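Local coordinates for protein Polyphosphate:AMP phosphotransferase (Pseudomonas aeruginosa PAO1, PDB 3CZP) that transfers phosphate from inorganic polyphosphate to AMP to make ADP, and less efficiently to GMP, using magnesium and working as a homodimer of two-domain chains, at residues P89-R92 with F93-L97; E136-E139 with R140-C143. All blocks are in the same frame, centred on the assembly; numbering follows the deposited sequence.

Contact 1 (P89-R92 with F93-L97); sequences PQWR and FWRRL. With ACT (acetate ion), chain F.
Gln-90 and Trp-94, one helical turn apart, are joined by a side-chain hydrogen bond that repeats the direction of the backbone bond beneath it. Indole NE1 donates to Gln-90 OE1 over 2.8 Å, almost straight at 171°, and the oxygen sits in the indole plane at the ring edge. With CG anti to the backbone N and the chain extended beyond it, the glutamine reaches across to the pyrrole edge of the indole, bringing OE1 to NE1 with its amide turned well out of the ring plane. On the backbone, Trp-94 N to Gln-90 O and Arg-95 N to Trp-91 O, the latter 3.0 Å, form successive i to i+4 bonds of the short helix 91-96.

This helix belongs to the N-terminal PPK2 domain, a P-loop-type fold with a five-stranded parallel sheet, which seems to be catalytically inactive and may serve dimerization. Trp-91 CH2 lies over one face of the Arg-95 guanidinium, 3.6 Å from CZ, with the two planes 41° apart. Arg-95 NH2 forms salt bridges to Glu-84 and to Glu-83 of the second subunit, the latter consistent with a part in the dimer interface. Arg-96 grips an acetate, probably from the crystallisation liquor: NH1 and NH2 both donate to acetate O, each at 3.1 Å, and this oxygen lies at the edge of the Arg-96 guanidinium and over a face of that of Arg-95.

Apolar contact comes from Arg-92, whose CG is held between the backbone N and the carbonyl carbon (chi1 68°). From there it makes a CH-pi contact centred over the Phe-93 face, 4.1 Å from CG to the ring centroid.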
loop_
_atom_site.group_PDB
_atom_site.type_symbol
_atom_site.label_atom_id
_atom_site.label_comp_id
_atom_site.label_asym_id
_atom_site.label_seq_id
_atom_site.Cartn_x
_atom_site.Cartn_y
_atom_site.Cartn_z
ATOM N N PRO A 89 13.196 -7.410 8.452
ATOM C CA PRO A 89 12.916 -6.407 9.478
ATOM C C PRO A 89 12.794 -4.972 9.001
ATOM O O PRO A 89 12.042 -4.228 9.610
ATOM C CB PRO A 89 14.103 -6.528 10.464
ATOM C CG PRO A 89 14.957 -7.616 9.973
ATOM C CD PRO A 89 14.165 -8.402 8.967
ATOM N N GLN A 90 13.555 -4.596 7.990
ATOM C CA GLN A 90 13.568 -3.230 7.469
ATOM C C GLN A 90 12.254 -2.822 6.708
ATOM O O GLN A 90 11.872 -1.634 6.687
ATOM C CB GLN A 90 14.781 -3.050 6.529
ATOM C CG GLN A 90 15.220 -1.559 6.425
ATOM C CD GLN A 90 16.545 -1.345 5.725
ATOM O OE1 GLN A 90 16.568 -1.238 4.512
ATOM N NE2 GLN A 90 17.652 -1.188 6.501
ATOM N N TRP A 91 11.571 -3.810 6.134
ATOM C CA TRP A 91 10.378 -3.598 5.317
ATOM C C TRP A 91 9.323 -2.755 6.022
ATOM O O TRP A 91 8.708 -1.887 5.430
ATOM C CB TRP A 91 9.822 -4.967 4.927
ATOM C CG TRP A 91 8.637 -4.926 4.002
ATOM C CD1 TRP A 91 8.654 -4.861 2.619
ATOM C CD2 TRP A 91 7.273 -5.008 4.385
ATOM N NE1 TRP A 91 7.368 -4.858 2.146
ATOM C CE2 TRP A 91 6.504 -4.960 3.206
ATOM C CE3 TRP A 91 6.629 -5.206 5.596
ATOM C CZ2 TRP A 91 5.113 -5.051 3.229
ATOM C CZ3 TRP A 91 5.264 -5.265 5.626
ATOM C CH2 TRP A 91 4.510 -5.193 4.461
ATOM N N ARG A 92 9.063 -3.049 7.279
ATOM C CA ARG A 92 8.022 -2.365 7.988
ATOM C C ARG A 92 8.275 -0.889 8.179
ATOM O O ARG A 92 7.316 -0.103 8.349
ATOM C CB ARG A 92 7.865 -2.962 9.352
ATOM C CG ARG A 92 9.012 -2.725 10.236
ATOM C CD ARG A 92 8.774 -3.428 11.587
ATOM N NE ARG A 92 9.074 -4.840 11.412
ATOM C CZ ARG A 92 9.084 -5.737 12.389
ATOM N NH1 ARG A 92 8.798 -5.389 13.642
ATOM N NH2 ARG A 92 9.432 -6.978 12.109
ATOM N N PHE A 93 9.550 -0.491 8.249
ATOM C CA PHE A 93 9.871 0.933 8.299
ATOM C C PHE A 93 9.673 1.574 6.928
ATOM O O PHE A 93 9.098 2.686 6.770
ATOM C CB PHE A 93 11.315 1.119 8.766
ATOM C CG PHE A 93 11.568 0.555 10.124
ATOM C CD1 PHE A 93 10.822 0.990 11.208
ATOM C CD2 PHE A 93 12.535 -0.388 10.328
ATOM C CE1 PHE A 93 11.019 0.472 12.444
ATOM C CE2 PHE A 93 12.739 -0.901 11.605
ATOM C CZ PHE A 93 11.959 -0.457 12.641
ATOM N N TRP A 94 10.125 0.908 5.898
ATOM C CA TRP A 94 9.926 1.451 4.509
ATOM C C TRP A 94 8.448 1.684 4.213
ATOM O O TRP A 94 8.055 2.703 3.613
ATOM C CB TRP A 94 10.482 0.473 3.444
ATOM C CG TRP A 94 12.006 0.439 3.302
ATOM C CD1 TRP A 94 12.861 -0.409 3.914
ATOM C CD2 TRP A 94 12.808 1.324 2.516
ATOM N NE1 TRP A 94 14.167 -0.104 3.556
ATOM C CE2 TRP A 94 14.154 0.972 2.715
ATOM C CE3 TRP A 94 12.517 2.406 1.706
ATOM C CZ2 TRP A 94 15.216 1.625 2.062
ATOM C CZ3 TRP A 94 13.590 3.055 1.053
ATOM C CH2 TRP A 94 14.904 2.652 1.245
ATOM N N ARG A 95 7.615 0.762 4.686
ATOM C CA ARG A 95 6.199 0.801 4.478
ATOM C C ARG A 95 5.568 2.079 5.049
ATOM O O ARG A 95 4.560 2.597 4.492
ATOM C CB ARG A 95 5.519 -0.471 5.034
ATOM C CG ARG A 95 4.040 -0.363 5.050
ATOM C CD ARG A 95 3.252 -1.579 4.870
ATOM N NE ARG A 95 3.025 -2.265 6.110
ATOM C CZ ARG A 95 2.116 -3.214 6.272
ATOM N NH1 ARG A 95 1.280 -3.558 5.310
ATOM N NH2 ARG A 95 2.011 -3.792 7.440
ATOM N N ARG A 96 6.135 2.608 6.139
ATOM C CA ARG A 96 5.559 3.797 6.817
ATOM C C ARG A 96 6.301 5.086 6.602
ATOM O O ARG A 96 5.969 6.104 7.233
ATOM C CB ARG A 96 5.451 3.599 8.340
ATOM C CG ARG A 96 4.708 2.375 8.814
ATOM C CD ARG A 96 3.375 2.254 8.172
ATOM N NE ARG A 96 2.737 1.006 8.633
ATOM C CZ ARG A 96 1.599 0.469 8.142
ATOM N NH1 ARG A 96 0.930 1.042 7.123
ATOM N NH2 ARG A 96 1.101 -0.653 8.705
ATOM N N LEU A 97 7.227 5.127 5.653
ATOM C CA LEU A 97 7.902 6.382 5.403
ATOM C C LEU A 97 6.870 7.425 4.946
ATOM O O LEU A 97 5.970 7.088 4.176
ATOM C CB LEU A 97 9.069 6.210 4.452
ATOM C CG LEU A 97 10.204 5.309 4.914
ATOM C CD1 LEU A 97 11.214 5.230 3.795
ATOM C CD2 LEU A 97 10.949 5.756 6.216
HETATM C C ACT F . -2.136 -1.654 6.393
HETATM O O ACT F . -1.612 -0.804 7.120
HETATM O OXT ACT F . -2.567 -2.640 7.009
HETATM C CH3 ACT F . -2.231 -1.508 4.910
#

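Contact 2 (E136-E139 with R140-C143); sequences ERFE and RMLC. With EDO (1,2-ethanediol), chain G.
Glu-136 and Arg-140 form an i to i+4 salt bridge on the outer side of helix 125-144, the two side chains running side by side. One carboxylate oxygen does the work: Glu-136 OE2 takes a hydrogen bond from Arg-140 NH2 at 2.9 Å and a weak one from Arg-140 NE, so that the guanidinium presents an edge to a single acceptor. The flat groups are turned 45° against each other. Both chains leave the helix with CG anti to the backbone N, and the bend of Glu-136 at chi2 (-76°) brings its acid group round to the arginine. A water donates to Glu-136 OE1 at 2.7 Å and weakly accepts from Arg-140 NE, closing a second path between the residues. Arg-205 shares Glu-136 OE2, while Arg-140 NH1 reaches weakly to an ethanediol molecule.

The inward side is largely apolar, with one buried acid, Glu-139. Leu-142 lays CD1 over one face of the Phe-138 ring, off its centre toward the rim, 4.1 Å from the centroid. Glu-139 turns instead to Lys-151, Tyr-111 and Trp-110, a set of donors likely to favour its charged form.

Beneath the side chains the backbone bonds of Leu-142 N to Phe-138 O, 3.1 Å, and Cys-143 N to Glu-139 O, 3.0 Å, continue the regular helix. Such a charged outer side and largely apolar inner side are characteristic of an amphipathic helix, here meeting strands 44-50 and 148-155 of the parallel sheet through Leu-142, Glu-139 and Cys-143 in a P-loop-type domain.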
loop_
_atom_site.group_PDB
_atom_site.type_symbol
_atom_site.label_atom_id
_atom_site.label_comp_id
_atom_site.label_asym_id
_atom_site.label_seq_id
_atom_site.Cartn_x
_atom_site.Cartn_y
_atom_site.Cartn_z
ATOM N N GLU A 136 23.104 3.574 10.289
ATOM C CA GLU A 136 23.867 4.670 9.737
ATOM C C GLU A 136 23.672 4.660 8.225
ATOM O O GLU A 136 23.371 5.675 7.634
ATOM C CB GLU A 136 25.334 4.605 10.190
ATOM C CG GLU A 136 26.218 5.795 9.910
ATOM C CD GLU A 136 26.674 5.918 8.459
ATOM O OE1 GLU A 136 26.715 4.937 7.684
ATOM O OE2 GLU A 136 26.987 7.062 8.093
ATOM N N ARG A 137 23.805 3.503 7.586
ATOM C CA ARG A 137 23.676 3.406 6.123
ATOM C C ARG A 137 22.223 3.740 5.621
ATOM O O ARG A 137 22.059 4.333 4.569
ATOM C CB ARG A 137 24.169 2.031 5.625
ATOM C CG ARG A 137 25.701 1.846 5.753
ATOM C CD ARG A 137 26.222 0.516 5.158
ATOM N NE ARG A 137 25.303 -0.636 5.360
ATOM C CZ ARG A 137 25.344 -1.546 6.348
ATOM N NH1 ARG A 137 26.258 -1.520 7.281
ATOM N NH2 ARG A 137 24.437 -2.507 6.381
ATOM N N PHE A 138 21.226 3.249 6.323
ATOM C CA PHE A 138 19.815 3.490 6.003
ATOM C C PHE A 138 19.565 5.006 6.097
ATOM O O PHE A 138 19.162 5.628 5.123
ATOM C CB PHE A 138 18.961 2.670 6.951
ATOM C CG PHE A 138 17.485 2.861 6.796
ATOM C CD1 PHE A 138 16.846 2.562 5.656
ATOM C CD2 PHE A 138 16.734 3.366 7.851
ATOM C CE1 PHE A 138 15.492 2.768 5.528
ATOM C CE2 PHE A 138 15.392 3.526 7.728
ATOM C CZ PHE A 138 14.769 3.225 6.560
ATOM N N GLU A 139 19.896 5.603 7.239
ATOM C CA GLU A 139 19.707 7.057 7.393
ATOM C C GLU A 139 20.443 7.868 6.358
ATOM O O GLU A 139 19.901 8.847 5.863
ATOM C CB GLU A 139 20.072 7.544 8.752
ATOM C CG GLU A 139 19.163 6.870 9.770
ATOM C CD GLU A 139 19.418 7.238 11.145
ATOM O OE1 GLU A 139 20.292 8.105 11.385
ATOM O OE2 GLU A 139 18.730 6.604 12.032
ATOM N N ARG A 140 21.649 7.438 6.023
ATOM C CA ARG A 140 22.439 8.190 5.016
ATOM C C ARG A 140 21.748 8.241 3.660
ATOM O O ARG A 140 21.786 9.272 2.956
ATOM C CB ARG A 140 23.841 7.619 4.903
ATOM C CG ARG A 140 24.786 8.422 4.035
ATOM C CD ARG A 140 26.106 7.730 3.784
ATOM N NE ARG A 140 26.918 7.876 4.985
ATOM C CZ ARG A 140 27.713 8.920 5.257
ATOM N NH1 ARG A 140 27.896 9.920 4.379
ATOM N NH2 ARG A 140 28.342 8.955 6.417
HETATM N N MSE A 141 21.147 7.116 3.286
HETATM C CA MSE A 141 20.500 6.997 1.989
HETATM C C MSE A 141 19.236 7.860 1.958
HETATM O O MSE A 141 18.932 8.499 0.980
HETATM C CB MSE A 141 20.182 5.516 1.731
HETATM C CG MSE A 141 19.277 5.240 0.539
HETATM SE SE MSE A 141 18.947 3.345 0.270
HETATM C CE MSE A 141 18.451 2.874 2.097
ATOM N N LEU A 142 18.492 7.825 3.047
ATOM C CA LEU A 142 17.293 8.633 3.154
ATOM C C LEU A 142 17.574 10.070 3.047
ATOM O O LEU A 142 16.827 10.774 2.358
ATOM C CB LEU A 142 16.593 8.430 4.468
ATOM C CG LEU A 142 16.015 7.059 4.688
ATOM C CD1 LEU A 142 15.269 7.056 6.040
ATOM C CD2 LEU A 142 15.092 6.647 3.521
ATOM N N CYS A 143 18.618 10.513 3.727
ATOM C CA CYS A 143 19.062 11.913 3.669
ATOM C C CYS A 143 19.676 12.259 2.339
ATOM O O CYS A 143 19.462 13.360 1.837
ATOM C CB CYS A 143 20.042 12.248 4.801
ATOM S SG CYS A 143 19.278 12.149 6.411
HETATM C C1 EDO G . 23.920 12.725 3.365
HETATM O O1 EDO G . 23.390 13.926 2.761
HETATM C C2 EDO G . 25.450 12.644 3.180
HETATM O O2 EDO G . 25.890 11.478 2.450
HETATM O O HOH W 1 27.922 5.337 5.308
#

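Contact 1 and contact 2 belong to the same N-terminal PPK2 domain, with centres about 13 Å apart, and follow one another along the chain. They meet through aromatic and aliphatic groups. Trp-94 of contact 1 packs edge-to-face with Phe-138 of contact 2, Trp-94 CE2 lying 3.6 Å from Phe-138 CE1; farther along, Leu-97 CD1 touches Leu-142 CD2 at 4.1 Å. The opposing domain of the chain joins in, since Trp-351 stacks on Trp-94 and Asp-394 pairs with Arg-137. Contact 1 also reaches the second subunit through Arg-95, whereas no residue of the second subunit touches contact 2.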